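Cytidylyltransferase (Leptospira borgpetersenii serovar Hardjo-bovis, PDB 6OEW) probably transfers a nucleotidyl group in a metal-dependent reaction, as a member of the cytidylyltransferase family. Local coordinates at residues S77-S82 with L91-T96; F138-T141 with M146-E149; K158-C163 with Y167-I172; L165-E168 with V173-V176; S215-K220 with I228-K233. All coordinates share one frame; numbering follows the deposited sequence.

In the fold
Contacts 1 and 3 are partly buried; contacts 2, 4 and 5 lie at the surface. Contact 1 seats an aromatic ring of edge strand 77-81 on helix 86-96, and touches contact 3 where Leu-91 meets Asp-160. Contacts 3 and 4 share Tyr-167 and Glu-168 on helix 166-171: the first bonds that helix through a charged guanidinium to the end of helix 153-162, the second rests it on helix 174-178 with mostly apolar atoms. Contact 2, a lone salt bridge, lies nearest the magnesium site and touches contact 4 through Glu-149 and Val-173. Contact 5, purely apolar, lies on the opposite side of the chain's centre from contacts 1, 3 and 4 and comes closest to contact 2.

Contact 1: S77-S82 with L91-T96; sequences SVFRGS and LDAAKT
The ring of Phe-79 lies across one turn of the helix that holds Asp-92, Ala-93 and Thr-96. This is a strand-helix pair of the GT-A-like sheet: strand 77-81, at one edge, leads into helix 86-96, which returns to parallel strand 101-106 in a beta-alpha-beta crossover. With CG anti to the backbone N (chi1 -179°), the ring reaches from the strand to the helix. One face receives the methyl of Ala-93, a CH-pi contact in which Ala-93 CB stands 4.3 Å from the centroid of the Phe-79 ring, and Ala-93 N lies over the ring centre. Toward the far end of the ring, Phe-79 CZ comes within 3.3 Å of Asp-92 CB, so the aspartate touches the ring with its methylene while its carboxylate is turned 62° from the ring plane. Thr-96 approaches obliquely, OG1 lying 3.9 Å from Phe-79 CE1. That hydroxyl is held by its own helix, donating to Asp-92 O from above the carbonyl plane. Farther out, Phe-79 also touches Arg-89, and Ala-93 packs on Leu-57 of the neighbouring strand. At the polar end, one water joins the segments: it accepts from Ser-82 N at 2.9 Å and donates to Asp-92 OD2 at 2.6 Å.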
# COMPACT_ATOMS: atom_id res chain seq x y z
N SER A 77 11.75 -1.57 9.88
CA SER A 77 12.39 -0.29 10.13
C SER A 77 11.38 0.83 10.00
O SER A 77 10.29 0.66 9.45
CB SER A 77 13.55 -0.08 9.16
OG SER A 77 14.49 -1.12 9.30
N VAL A 78 11.75 2.00 10.54
CA VAL A 78 10.86 3.14 10.61
C VAL A 78 11.61 4.38 10.15
O VAL A 78 12.73 4.63 10.59
CB VAL A 78 10.34 3.39 12.04
CG1 VAL A 78 9.42 4.61 12.04
CG2 VAL A 78 9.62 2.18 12.57
N PHE A 79 10.96 5.18 9.31
CA PHE A 79 11.48 6.47 8.91
C PHE A 79 10.45 7.53 9.27
O PHE A 79 9.28 7.40 8.90
CB PHE A 79 11.79 6.54 7.40
CG PHE A 79 12.34 7.85 7.00
CD1 PHE A 79 13.70 8.10 7.10
CD2 PHE A 79 11.50 8.89 6.60
CE1 PHE A 79 14.22 9.35 6.79
CE2 PHE A 79 12.01 10.15 6.30
CZ PHE A 79 13.37 10.37 6.40
N ARG A 80 10.87 8.55 10.00
CA ARG A 80 9.98 9.60 10.48
C ARG A 80 10.37 10.91 9.82
O ARG A 80 11.47 11.42 10.04
CB ARG A 80 10.03 9.68 12.00
CG ARG A 80 9.69 8.31 12.60
CD ARG A 80 9.37 8.37 14.09
NE ARG A 80 8.19 9.21 14.35
CZ ARG A 80 7.61 9.33 15.55
NH1 ARG A 80 8.08 8.65 16.60
NH2 ARG A 80 6.56 10.15 15.71
N GLY A 81 9.46 11.46 9.03
CA GLY A 81 9.74 12.64 8.23
C GLY A 81 8.52 13.49 7.98
O GLY A 81 7.61 13.55 8.83
N SER A 82 8.46 14.10 6.80
CA SER A 82 7.51 15.18 6.53
C SER A 82 6.07 14.69 6.63
O SER A 82 5.71 13.65 6.10
CB SER A 82 7.75 15.76 5.14
OG SER A 82 6.74 16.70 4.79
N LEU A 91 11.48 10.23 -0.70
CA LEU A 91 12.82 10.44 -1.23
C LEU A 91 13.86 10.35 -0.12
O LEU A 91 14.90 9.71 -0.27
CB LEU A 91 12.88 11.79 -1.96
CG LEU A 91 14.11 12.09 -2.81
CD1 LEU A 91 14.38 10.96 -3.78
CD2 LEU A 91 13.91 13.40 -3.56
N ASP A 92 13.57 10.96 1.04
CA ASP A 92 14.45 10.83 2.20
C ASP A 92 14.66 9.35 2.57
O ASP A 92 15.79 8.89 2.76
CB ASP A 92 13.85 11.56 3.41
CG ASP A 92 13.99 13.09 3.35
OD1 ASP A 92 14.67 13.64 2.48
OD2 ASP A 92 13.36 13.75 4.23
N ALA A 93 13.56 8.60 2.67
CA ALA A 93 13.65 7.20 3.08
C ALA A 93 14.42 6.38 2.05
O ALA A 93 15.28 5.56 2.42
CB ALA A 93 12.25 6.61 3.27
N ALA A 94 14.12 6.57 0.76
CA ALA A 94 14.79 5.78 -0.27
C ALA A 94 16.29 6.03 -0.27
O ALA A 94 17.10 5.10 -0.41
CB ALA A 94 14.19 6.10 -1.64
N LYS A 95 16.69 7.30 -0.12
CA LYS A 95 18.12 7.59 -0.06
C LYS A 95 18.74 7.03 1.22
O LYS A 95 19.86 6.49 1.19
CB LYS A 95 18.36 9.10 -0.14
CG LYS A 95 18.06 9.75 -1.49
CD LYS A 95 18.34 11.26 -1.35
CE LYS A 95 17.68 12.09 -2.44
NZ LYS A 95 17.52 13.54 -2.02
N THR A 96 18.04 7.16 2.35
CA THR A 96 18.54 6.63 3.62
C THR A 96 18.84 5.14 3.51
O THR A 96 19.87 4.66 4.00
CB THR A 96 17.53 6.90 4.73
OG1 THR A 96 17.51 8.30 5.02
CG2 THR A 96 17.85 6.12 6.00
O HOH W 1 10.91 13.94 5.17

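Contact 2: F138-T141 with M146-E149; sequences FQRT and MDIE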
# COMPACT_ATOMS: atom_id res chain seq x y z
N PHE A 138 -4.29 2.56 -11.34
CA PHE A 138 -4.77 3.63 -12.21
C PHE A 138 -6.11 3.16 -12.77
O PHE A 138 -7.16 3.42 -12.17
CB PHE A 138 -3.75 3.94 -13.31
CG PHE A 138 -4.12 5.13 -14.16
CD1 PHE A 138 -4.31 6.38 -13.60
CD2 PHE A 138 -4.23 4.99 -15.54
CE1 PHE A 138 -4.64 7.46 -14.40
CE2 PHE A 138 -4.55 6.08 -16.34
CZ PHE A 138 -4.74 7.31 -15.77
N GLN A 139 -6.08 2.43 -13.88
CA GLN A 139 -7.18 1.52 -14.16
C GLN A 139 -7.32 0.58 -12.97
O GLN A 139 -6.33 0.05 -12.46
CB GLN A 139 -6.90 0.70 -15.43
CG GLN A 139 -7.08 1.43 -16.75
CD GLN A 139 -6.94 0.48 -17.92
OE1 GLN A 139 -7.92 -0.07 -18.43
NE2 GLN A 139 -5.69 0.26 -18.36
N ARG A 140 -8.55 0.38 -12.50
CA ARG A 140 -8.80 -0.47 -11.33
C ARG A 140 -9.56 -1.73 -11.71
O ARG A 140 -10.72 -1.65 -12.13
CB ARG A 140 -9.56 0.31 -10.26
CG ARG A 140 -8.70 1.39 -9.62
CD ARG A 140 -9.47 2.20 -8.55
NE ARG A 140 -8.53 3.05 -7.82
CZ ARG A 140 -7.81 2.61 -6.78
NH1 ARG A 140 -7.95 1.36 -6.35
NH2 ARG A 140 -6.95 3.43 -6.17
N THR A 141 -8.92 -2.89 -11.54
CA THR A 141 -9.61 -4.17 -11.64
C THR A 141 -9.42 -5.05 -10.41
O THR A 141 -10.07 -6.10 -10.34
CB THR A 141 -9.17 -4.96 -12.90
OG1 THR A 141 -7.74 -5.04 -12.96
CG2 THR A 141 -9.70 -4.30 -14.17
N MET A 146 -5.94 -3.23 -2.59
CA MET A 146 -4.80 -3.98 -3.10
C MET A 146 -3.79 -3.08 -3.80
O MET A 146 -2.95 -3.60 -4.54
CB MET A 146 -5.24 -5.07 -4.09
CG MET A 146 -5.87 -6.31 -3.50
SD MET A 146 -4.94 -7.08 -2.17
CE MET A 146 -6.09 -6.70 -0.84
N ASP A 147 -3.86 -1.76 -3.58
CA ASP A 147 -3.13 -0.81 -4.43
C ASP A 147 -1.63 -0.97 -4.26
O ASP A 147 -1.10 -0.97 -3.14
CB ASP A 147 -3.51 0.64 -4.08
CG ASP A 147 -5.00 0.93 -4.20
OD1 ASP A 147 -5.82 0.01 -4.39
OD2 ASP A 147 -5.33 2.13 -4.08
N ILE A 148 -0.94 -1.07 -5.40
CA ILE A 148 0.51 -1.21 -5.43
C ILE A 148 1.02 -0.32 -6.55
O ILE A 148 0.50 -0.37 -7.67
CB ILE A 148 0.93 -2.68 -5.68
CG1 ILE A 148 0.43 -3.58 -4.54
CG2 ILE A 148 2.45 -2.76 -5.85
CD1 ILE A 148 0.40 -5.13 -4.88
N GLU A 149 2.00 0.51 -6.24
CA GLU A 149 2.72 1.31 -7.22
C GLU A 149 4.19 1.02 -7.04
O GLU A 149 4.67 0.88 -5.92
CB GLU A 149 2.43 2.82 -7.03
CG GLU A 149 0.95 3.12 -7.19
CD GLU A 149 0.51 4.38 -6.46
OE1 GLU A 149 0.94 4.59 -5.30
OE2 GLU A 149 -0.27 5.14 -7.06
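Arg-140 and Asp-147 face each other from two irregular runs of one loop, with their CA atoms 8.9 Å apart, so their side chains must bridge the gap. The loop joins strands 133-135 and 149-152, antiparallel neighbours in the mixed sheet of this GT-A-like fold. Arg-140 crosses about half of the gap, on a chain extended from CG to NE, and the carboxylate of Asp-147 comes to meet it at about a right angle. The result is a two-pronged, end-on salt bridge in which NH1 and NH2 each take a different carboxylate oxygen. Both oxygens lie near the guanidinium plane, yet that plane is turned 49° from the carboxylate, and each is approached from above the carboxylate plane. The grip is therefore twisted. Asp-147 OD1 also receives a weak bond from Gly-145 N. The pair borders the metal site: the side chain of Asp-147 is about 6 Å from a magnesium ion and about 6 Å from the side chain of Asp-108, a magnesium ligand seen for this protein. Of the two prongs, Arg-140 NH1 to Asp-147 OD1 is the longer at 3.2 Å, while Arg-140 NH2 to Asp-147 OD2 measures 2.9 Å and is nearly straight at 169°.

Contact 3: K158-C163 with Y167-I172; sequences KLDSIC and YEREHI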
# COMPACT_ATOMS: atom_id res chain seq x y z
N LYS A 158 12.67 12.88 -10.47
CA LYS A 158 12.06 13.74 -11.47
C LYS A 158 10.76 14.36 -10.95
O LYS A 158 10.50 15.54 -11.19
CB LYS A 158 11.80 12.95 -12.76
N LEU A 159 9.95 13.59 -10.22
CA LEU A 159 8.75 14.19 -9.62
C LEU A 159 9.11 15.24 -8.58
O LEU A 159 8.47 16.30 -8.53
CB LEU A 159 7.87 13.11 -8.99
CG LEU A 159 7.29 12.10 -9.98
CD1 LEU A 159 6.39 11.12 -9.25
CD2 LEU A 159 6.55 12.85 -11.09
N ASP A 160 10.10 14.96 -7.73
CA ASP A 160 10.55 15.97 -6.77
C ASP A 160 10.97 17.25 -7.47
O ASP A 160 10.67 18.36 -7.00
CB ASP A 160 11.71 15.42 -5.93
CG ASP A 160 12.26 16.43 -4.97
OD1 ASP A 160 11.48 17.05 -4.21
OD2 ASP A 160 13.50 16.61 -4.95
N SER A 161 11.65 17.13 -8.61
CA SER A 161 12.10 18.31 -9.34
C SER A 161 10.95 19.04 -10.02
O SER A 161 10.95 20.28 -10.10
CB SER A 161 13.15 17.92 -10.38
OG SER A 161 13.38 19.00 -11.26
N ILE A 162 9.96 18.30 -10.51
CA ILE A 162 8.91 18.87 -11.34
C ILE A 162 7.78 19.46 -10.50
O ILE A 162 7.28 20.55 -10.79
CB ILE A 162 8.36 17.79 -12.30
CG1 ILE A 162 9.29 17.55 -13.47
CG2 ILE A 162 6.96 18.14 -12.80
CD1 ILE A 162 8.79 16.42 -14.33
N CYS A 163 7.32 18.73 -9.48
CA CYS A 163 6.03 19.01 -8.85
C CYS A 163 6.15 20.01 -7.71
O CYS A 163 6.91 19.79 -6.75
CB CYS A 163 5.41 17.73 -8.32
SG CYS A 163 5.11 16.53 -9.61
N TYR A 167 -1.10 19.21 -3.68
CA TYR A 167 -1.73 17.94 -4.03
C TYR A 167 -0.71 16.95 -4.60
O TYR A 167 -0.75 15.75 -4.28
CB TYR A 167 -2.86 18.18 -5.02
CG TYR A 167 -3.68 16.97 -5.39
CD1 TYR A 167 -4.68 16.50 -4.55
CD2 TYR A 167 -3.46 16.29 -6.59
CE1 TYR A 167 -5.44 15.37 -4.88
CE2 TYR A 167 -4.22 15.19 -6.93
CZ TYR A 167 -5.21 14.74 -6.08
OH TYR A 167 -5.96 13.64 -6.42
N GLU A 168 0.22 17.43 -5.43
CA GLU A 168 1.24 16.55 -6.01
C GLU A 168 2.22 16.06 -4.96
O GLU A 168 2.59 14.88 -4.95
CB GLU A 168 1.98 17.28 -7.13
CG GLU A 168 1.17 17.52 -8.37
CD GLU A 168 1.83 18.48 -9.34
OE1 GLU A 168 2.64 19.34 -8.92
OE2 GLU A 168 1.55 18.38 -10.55
N ARG A 169 2.69 16.96 -4.09
CA ARG A 169 3.63 16.58 -3.04
C ARG A 169 3.01 15.58 -2.06
O ARG A 169 3.72 14.72 -1.52
CB ARG A 169 4.11 17.82 -2.27
CG ARG A 169 4.63 18.98 -3.14
CD ARG A 169 5.89 18.63 -3.94
NE ARG A 169 6.97 18.07 -3.13
CZ ARG A 169 8.23 17.91 -3.55
NH1 ARG A 169 8.59 18.28 -4.78
NH2 ARG A 169 9.14 17.38 -2.73
N GLU A 170 1.71 15.69 -1.81
CA GLU A 170 1.07 14.80 -0.86
C GLU A 170 0.79 13.42 -1.44
O GLU A 170 0.93 12.41 -0.74
CB GLU A 170 -0.23 15.44 -0.31
CG GLU A 170 -1.13 14.43 0.42
CD GLU A 170 -2.35 15.04 1.10
OE1 GLU A 170 -2.68 16.22 0.83
OE2 GLU A 170 -2.98 14.33 1.91
N HIS A 171 0.43 13.33 -2.73
CA HIS A 171 -0.00 12.06 -3.30
C HIS A 171 1.03 11.40 -4.19
O HIS A 171 0.85 10.22 -4.54
CB HIS A 171 -1.30 12.26 -4.07
CG HIS A 171 -2.43 12.64 -3.17
ND1 HIS A 171 -2.99 11.75 -2.28
CD2 HIS A 171 -3.03 13.84 -2.95
CE1 HIS A 171 -3.93 12.37 -1.59
NE2 HIS A 171 -3.97 13.64 -1.97
N ILE A 172 2.08 12.12 -4.57
CA ILE A 172 3.25 11.62 -5.30
C ILE A 172 2.93 11.37 -6.77
O ILE A 172 3.51 12.01 -7.65
CB ILE A 172 3.84 10.34 -4.68
CG1 ILE A 172 4.27 10.59 -3.23
CG2 ILE A 172 5.05 9.91 -5.52
CD1 ILE A 172 4.96 9.38 -2.59
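The flat guanidinium of Arg-169 is gripped at its edge, where Asp-160 O, Asp-160 OD1 and Cys-163 O all lie near its plane. On the same helix, His-171 CD2 lies over one face of the Tyr-167 ring, offset toward the rim. Arg-169 NH1 makes three of the four bonds. The one from Arg-169 NH1 to Cys-163 O is straight, 3.0 Å long with an N-H...O angle of 167°; those to Asp-160 O and Asp-160 OD1 are bent. Arg-169 NH2 completes the salt bridge, meeting Asp-160 OD1 at 2.8 Å nearly along its C-O bond. Arg-169 arrives on a chain bent at both chi2 and chi3, and its NE has a further salt bridge to Asp-85. This joins two consecutive helices, 153-162 and 166-171, linked by a short turn, with the cation at the C-terminal end of the first, where the carbonyls would probably favour it. On the other flank Cys-163 leans on Glu-168: Cys-163 CB is 3.3 Å from Glu-168 OE1, and Cys-163 SG 3.8 Å from Glu-168 CD. Where helix 166-171 ends and phi turns positive, Leu-159 CD1 packs 3.4 Å from Ile-172 O and 4.1 Å from Ile-172 CG2.

Contact 4: L165-E168 with V173-V176; sequences LPYE and VPYV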
# COMPACT_ATOMS: atom_id res chain seq x y z
N LEU A 165 2.90 21.60 -6.67
CA LEU A 165 1.58 21.74 -6.08
C LEU A 165 1.46 20.87 -4.83
O LEU A 165 2.00 19.76 -4.78
CB LEU A 165 0.50 21.36 -7.10
CG LEU A 165 0.27 22.39 -8.21
CD1 LEU A 165 -0.68 21.84 -9.25
CD2 LEU A 165 -0.27 23.71 -7.64
N PRO A 166 0.77 21.37 -3.80
CA PRO A 166 0.62 20.57 -2.58
C PRO A 166 -0.08 19.24 -2.83
O PRO A 166 0.30 18.22 -2.24
CB PRO A 166 -0.19 21.51 -1.67
CG PRO A 166 0.19 22.88 -2.15
CD PRO A 166 0.30 22.76 -3.63
N TYR A 167 -1.10 19.21 -3.68
CA TYR A 167 -1.73 17.94 -4.03
C TYR A 167 -0.71 16.95 -4.60
O TYR A 167 -0.75 15.75 -4.28
CB TYR A 167 -2.86 18.18 -5.02
CG TYR A 167 -3.68 16.97 -5.39
CD1 TYR A 167 -4.68 16.50 -4.55
CD2 TYR A 167 -3.46 16.29 -6.59
CE1 TYR A 167 -5.44 15.37 -4.88
CE2 TYR A 167 -4.22 15.19 -6.93
CZ TYR A 167 -5.21 14.74 -6.08
OH TYR A 167 -5.96 13.64 -6.42
N GLU A 168 0.22 17.43 -5.43
CA GLU A 168 1.24 16.55 -6.01
C GLU A 168 2.22 16.06 -4.96
O GLU A 168 2.59 14.88 -4.95
CB GLU A 168 1.98 17.28 -7.13
CG GLU A 168 1.17 17.52 -8.37
CD GLU A 168 1.83 18.48 -9.34
OE1 GLU A 168 2.64 19.34 -8.92
OE2 GLU A 168 1.55 18.38 -10.55
N VAL A 173 2.02 10.45 -7.04
CA VAL A 173 1.78 9.96 -8.40
C VAL A 173 0.92 10.83 -9.31
O VAL A 173 0.96 10.58 -10.53
CB VAL A 173 1.16 8.56 -8.36
CG1 VAL A 173 2.06 7.62 -7.60
CG2 VAL A 173 -0.25 8.64 -7.77
N PRO A 174 0.12 11.82 -8.85
CA PRO A 174 -0.85 12.44 -9.77
C PRO A 174 -0.27 12.95 -11.07
O PRO A 174 -0.91 12.83 -12.12
CB PRO A 174 -1.43 13.60 -8.94
CG PRO A 174 -1.34 13.13 -7.59
CD PRO A 174 -0.04 12.41 -7.50
N TYR A 175 0.93 13.54 -11.04
CA TYR A 175 1.50 14.04 -12.28
C TYR A 175 1.77 12.89 -13.26
O TYR A 175 1.61 13.07 -14.47
CB TYR A 175 2.78 14.83 -12.01
CG TYR A 175 3.37 15.46 -13.26
CD1 TYR A 175 3.05 16.76 -13.62
CD2 TYR A 175 4.22 14.74 -14.10
CE1 TYR A 175 3.58 17.36 -14.76
CE2 TYR A 175 4.75 15.32 -15.25
CZ TYR A 175 4.43 16.62 -15.57
OH TYR A 175 4.95 17.18 -16.70
N VAL A 176 2.16 11.72 -12.75
CA VAL A 176 2.39 10.57 -13.64
C VAL A 176 1.08 10.14 -14.27
O VAL A 176 0.97 9.98 -15.49
CB VAL A 176 3.05 9.41 -12.88
CG1 VAL A 176 3.07 8.13 -13.77
CG2 VAL A 176 4.47 9.76 -12.48
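Tyr-167 reaches Pro-174 because its CG stands anti to the backbone N (chi1 -175°), which carries the ring over to Pro-174 at the start of the next helix. Glu-168 instead keeps CG beside its backbone N (chi1 -71°) and runs extended from there to Tyr-175. Tyr-167 CE2 meets Pro-174 CG at 3.6 Å and Pro-174 CB at 3.8 Å, the two side chains slanting across each other. Next to this apolar pair, the carboxylate of Glu-168 lies at the edge of the Tyr-175 ring, Glu-168 OE2 being 3.8 Å from Tyr-175 CD1, with the two planes steeply inclined at 72°. Its other oxygen is turned back on its own helix. Leu-165, at the N-cap, gives its backbone N to Glu-168 OE1, three residues on, at 3.2 Å, which steadies one oxygen of the carboxylate. The contact thus joins the start of helix 166-171 to helix 174-178 across the turn between them. Tyr-175 also packs on Cys-163 and Ile-162, while Val-176 rests on Leu-159. The chemistry is therefore divided: the proline and tyrosine supply undirected van der Waals packing, whereas the glutamate spends its directed bond within its own helix and offers Tyr-175 only an electrostatic contact, probably mildly favourable, with the C-H rim of the ring.

Contact 5: S215-K220 with I228-K233; sequences SYFLSK and IEVIKK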
# COMPACT_ATOMS: atom_id res chain seq x y z
N SER A 215 -12.26 -13.13 9.50
CA SER A 215 -12.84 -14.16 10.36
C SER A 215 -13.05 -15.48 9.63
O SER A 215 -13.27 -16.50 10.29
CB SER A 215 -14.16 -13.67 10.97
OG SER A 215 -15.24 -13.74 10.06
N TYR A 216 -12.95 -15.51 8.30
CA TYR A 216 -13.11 -16.75 7.55
C TYR A 216 -11.80 -17.47 7.30
O TYR A 216 -11.80 -18.51 6.65
CB TYR A 216 -13.79 -16.49 6.21
CG TYR A 216 -15.25 -16.15 6.35
CD1 TYR A 216 -16.23 -17.09 6.04
CD2 TYR A 216 -15.64 -14.91 6.81
CE1 TYR A 216 -17.56 -16.78 6.17
CE2 TYR A 216 -16.97 -14.60 6.94
CZ TYR A 216 -17.92 -15.53 6.62
OH TYR A 216 -19.26 -15.22 6.76
N PHE A 217 -10.69 -16.94 7.79
CA PHE A 217 -9.39 -17.53 7.54
C PHE A 217 -8.66 -17.74 8.86
O PHE A 217 -8.72 -16.90 9.76
CB PHE A 217 -8.56 -16.64 6.61
CG PHE A 217 -9.20 -16.42 5.28
CD1 PHE A 217 -9.12 -17.39 4.29
CD2 PHE A 217 -9.91 -15.25 5.03
CE1 PHE A 217 -9.73 -17.20 3.06
CE2 PHE A 217 -10.51 -15.04 3.80
CZ PHE A 217 -10.42 -16.02 2.82
N LEU A 218 -7.97 -18.87 8.95
CA LEU A 218 -7.37 -19.29 10.20
C LEU A 218 -6.00 -18.67 10.44
O LEU A 218 -5.56 -18.59 11.59
CB LEU A 218 -7.33 -20.82 10.21
CG LEU A 218 -8.78 -21.21 9.84
CD1 LEU A 218 -8.97 -22.67 9.49
CD2 LEU A 218 -9.72 -20.83 10.97
N SER A 219 -5.34 -18.18 9.38
CA SER A 219 -4.08 -17.48 9.52
C SER A 219 -4.13 -16.17 8.74
O SER A 219 -5.19 -15.80 8.22
CB SER A 219 -2.92 -18.35 9.03
OG SER A 219 -2.85 -18.34 7.60
N LYS A 220 -3.01 -15.47 8.65
CA LYS A 220 -2.95 -14.25 7.85
C LYS A 220 -2.35 -14.49 6.47
O LYS A 220 -2.05 -13.53 5.76
CB LYS A 220 -2.15 -13.17 8.59
CG LYS A 220 -2.59 -12.94 10.05
CD LYS A 220 -1.84 -11.76 10.69
CE LYS A 220 -2.35 -11.49 12.12
NZ LYS A 220 -1.89 -12.55 13.03
N ILE A 228 -11.64 -12.94 -2.27
CA ILE A 228 -12.76 -12.63 -3.15
C ILE A 228 -13.72 -13.82 -3.22
O ILE A 228 -14.94 -13.64 -3.26
CB ILE A 228 -12.27 -12.22 -4.54
CG1 ILE A 228 -11.27 -11.06 -4.43
CG2 ILE A 228 -13.44 -11.85 -5.44
CD1 ILE A 228 -11.82 -9.84 -3.70
N GLU A 229 -13.19 -15.05 -3.25
CA GLU A 229 -14.08 -16.21 -3.32
C GLU A 229 -14.91 -16.35 -2.05
O GLU A 229 -16.08 -16.72 -2.12
CB GLU A 229 -13.27 -17.48 -3.59
CG GLU A 229 -12.77 -17.59 -5.02
CD GLU A 229 -13.90 -17.52 -6.05
OE1 GLU A 229 -15.01 -18.02 -5.77
OE2 GLU A 229 -13.67 -16.96 -7.14
N VAL A 230 -14.33 -16.04 -0.89
CA VAL A 230 -15.09 -16.09 0.35
C VAL A 230 -16.16 -15.01 0.38
O VAL A 230 -17.29 -15.25 0.83
CB VAL A 230 -14.14 -16.00 1.56
CG1 VAL A 230 -14.87 -15.51 2.79
CG2 VAL A 230 -13.52 -17.35 1.84
N ILE A 231 -15.84 -13.80 -0.08
CA ILE A 231 -16.83 -12.73 -0.19
C ILE A 231 -17.94 -13.12 -1.16
O ILE A 231 -19.13 -12.88 -0.91
CB ILE A 231 -16.16 -11.41 -0.62
CG1 ILE A 231 -15.22 -10.87 0.47
CG2 ILE A 231 -17.21 -10.37 -1.00
CD1 ILE A 231 -14.26 -9.76 0.01
N LYS A 232 -17.58 -13.76 -2.28
CA LYS A 232 -18.60 -14.20 -3.22
C LYS A 232 -19.51 -15.27 -2.62
O LYS A 232 -20.71 -15.30 -2.92
CB LYS A 232 -17.96 -14.69 -4.52
CG LYS A 232 -17.39 -13.55 -5.36
CD LYS A 232 -16.98 -14.01 -6.76
CE LYS A 232 -16.38 -12.86 -7.59
NZ LYS A 232 -17.31 -11.70 -7.77
N LYS A 233 -18.96 -16.14 -1.76
CA LYS A 233 -19.78 -17.16 -1.12
C LYS A 233 -20.57 -16.61 0.07
O LYS A 233 -21.63 -17.16 0.41
CB LYS A 233 -18.91 -18.33 -0.66
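Val-230 fits its two methyl groups against two successive aromatic rings, Tyr-216 and Phe-217. Val-230 CG1 turns to the tyrosine, 3.6 Å from Tyr-216 CG and 3.7 Å from Tyr-216 CB, and makes an off-centre CH-pi contact, its line to the ring centroid being 30° from the normal. Val-230 CG2 takes the phenylalanine, lying 3.5 Å from Phe-217 CZ and 4.0 Å from Phe-217 CE1. Phe-217 and Val-230 come at each other from opposite directions, so the far end of the ring meets the branched end of the valine. The split follows from the valine torsion: CG1 is anti to the backbone N (chi1 158°) and CG2 beside it, so each methyl has its own ring. One step out, Tyr-216 also touches its neighbour, Tyr-216 CB standing 4.2 Å above the plane of the Phe-217 ring, toward the rim. Phe-217 is further stacked with Phe-222 and touches Asp-226 and Leu-227, while Tyr-216 also packs on Asn-234 and Ile-237. The loop after helix 204-214 is thereby folded onto helix 224-233, the last helix of this GT-A-like chain. Farther along, Lys-220 ties the loop to Asp-34 and Glu-43 by salt bridges, and on the helix Glu-229 pairs with Arg-192. Between the two segments the contact is apolar throughout, made of methyls and aromatic carbons at the protein surface. Its fit therefore rests on shape and on the shielding of hydrocarbon from water, with the directed bonds placed around it.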